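ABC-type transport system, sugar-family extracellular solute-binding protein (Peptoclostridium difficile 630, PDB 6HNI) binds tyrosine between its two lobes, probably delivering it to an ABC transporter, and is a surface lipoprotein with adhesive properties. Local coordinates at residues V139-D142 and K143-L147. The protein carries 1 engineered substitution. Residues are numbered along the deposited sequence; the frame is centred on the assembly and turned at random.
Sequences VSVD and KGLEL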
loop_
_atom_site.group_PDB
_atom_site.type_symbol
_atom_site.label_atom_id
_atom_site.label_comp_id
_atom_site.label_asym_id
_atom_site.label_seq_id
_atom_site.Cartn_x
_atom_site.Cartn_y
_atom_site.Cartn_z
ATOM N N VAL A 139 -4.068 4.084 6.877
ATOM C CA VAL A 139 -4.674 3.287 7.911
ATOM C C VAL A 139 -3.947 3.560 9.204
ATOM O O VAL A 139 -2.729 3.739 9.168
ATOM C CB VAL A 139 -4.647 1.771 7.562
ATOM C CG1 VAL A 139 -3.211 1.172 7.439
ATOM C CG2 VAL A 139 -5.554 0.973 8.496
ATOM N N SER A 140 -4.663 3.623 10.313
ATOM C CA SER A 140 -3.931 3.871 11.583
ATOM C C SER A 140 -3.103 2.672 12.030
ATOM O O SER A 140 -3.460 1.531 11.810
ATOM C CB SER A 140 -4.851 4.307 12.712
ATOM O OG SER A 140 -5.624 3.211 13.153
ATOM N N VAL A 141 -1.956 2.981 12.666
ATOM C CA VAL A 141 -1.102 1.897 13.202
ATOM C C VAL A 141 -1.877 1.126 14.259
ATOM O O VAL A 141 -1.663 -0.061 14.470
ATOM C CB VAL A 141 0.238 2.393 13.800
ATOM C CG1 VAL A 141 1.125 2.980 12.733
ATOM C CG2 VAL A 141 0.066 3.342 14.991
ATOM N N ASP A 142 -2.827 1.810 14.897
ATOM C CA ASP A 142 -3.610 1.209 15.960
ATOM C C ASP A 142 -4.355 -0.027 15.494
ATOM O O ASP A 142 -4.558 -0.945 16.256
ATOM C CB ASP A 142 -4.642 2.208 16.539
ATOM C CG ASP A 142 -4.017 3.535 16.995
ATOM O OD1 ASP A 142 -3.296 4.217 16.232
ATOM O OD2 ASP A 142 -4.290 3.952 18.122
ATOM N N LYS A 143 -4.778 -0.057 14.235
ATOM C CA LYS A 143 -5.554 -1.194 13.743
ATOM C C LYS A 143 -4.773 -2.493 13.782
ATOM O O LYS A 143 -5.273 -3.515 14.168
ATOM C CB LYS A 143 -6.060 -0.930 12.316
ATOM C CG LYS A 143 -7.089 0.206 12.253
ATOM C CD LYS A 143 -8.427 -0.191 12.853
ATOM C CE LYS A 143 -9.483 0.895 12.609
ATOM N NZ LYS A 143 -10.755 0.471 13.246
ATOM N N GLY A 144 -3.548 -2.446 13.323
ATOM C CA GLY A 144 -2.702 -3.625 13.421
ATOM C C GLY A 144 -2.256 -3.939 14.837
ATOM O O GLY A 144 -2.249 -5.106 15.249
ATOM N N LEU A 145 -1.920 -2.911 15.607
ATOM C CA LEU A 145 -1.418 -3.127 16.958
ATOM C C LEU A 145 -2.492 -3.652 17.925
ATOM O O LEU A 145 -2.160 -4.314 18.894
ATOM C CB LEU A 145 -0.677 -1.878 17.444
ATOM C CG LEU A 145 0.570 -1.549 16.594
ATOM C CD1 LEU A 145 1.252 -0.291 17.088
ATOM C CD2 LEU A 145 1.559 -2.684 16.445
ATOM N N GLU A 146 -3.763 -3.408 17.627
ATOM C CA GLU A 146 -4.936 -4.059 18.296
ATOM C C GLU A 146 -4.825 -5.571 18.311
ATOM O O GLU A 146 -5.285 -6.231 19.243
ATOM C CB GLU A 146 -6.304 -3.675 17.589
ATOM C CG GLU A 146 -6.891 -2.345 18.005
ATOM C CD GLU A 146 -8.107 -1.885 17.184
ATOM O OE1 GLU A 146 -8.902 -2.741 16.687
ATOM O OE2 GLU A 146 -8.274 -0.651 17.046
ATOM N N LEU A 147 -4.205 -6.123 17.274
ATOM C CA LEU A 147 -4.083 -7.551 17.140
ATOM C C LEU A 147 -3.076 -8.180 18.091
ATOM O O LEU A 147 -3.097 -9.381 18.281
ATOM C CB LEU A 147 -3.770 -7.920 15.695
ATOM C CG LEU A 147 -4.800 -7.425 14.638
ATOM C CD1 LEU A 147 -4.289 -7.927 13.311
ATOM C CD2 LEU A 147 -6.213 -7.903 14.968
HETATM O O HOH W 1 -2.133 -0.814 11.148
#
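Ser140 and Lys143 meet at the first turn of the short helix 141-145, in a lobe of the periplasmic-binding-protein fold, just after a loop whose Val139 side chain lies about 8 Å from the bound tyrosine. Ser140 O accepts from Lys143 N at 3.2 Å, and the donor stands well above the carbonyl plane, 61° out of it, as the chain bends into the helix. A water oxygen lies 2.8 Å from Ser140 O, placed to donate to it, though other acceptors compete for its protons; the same water accepts from Gly144 N. Two i+4 bonds follow: Leu145 N reaches Val141 O at 3.1 Å, close to straight (N-H...O 165°), and Glu146 N reaches Asp142 O at 2.9 Å. Outside the turn, Lys143 has CG anti to its carbonyl carbon (chi1 -67°), which brings that methylene to 4.1 Å from Val139 CG2; a bend at chi2 then leads the chain away. On another side, Val141 CG2 lies 4.4 Å from Leu145 CD1, and both residues pack on helix 167-183, at Ala175 and Leu176 respectively. Regular i+4 bonding thus begins at the Val141 carbonyl, while a water that probably bridges to Ser140 O satisfies the Gly144 N-H.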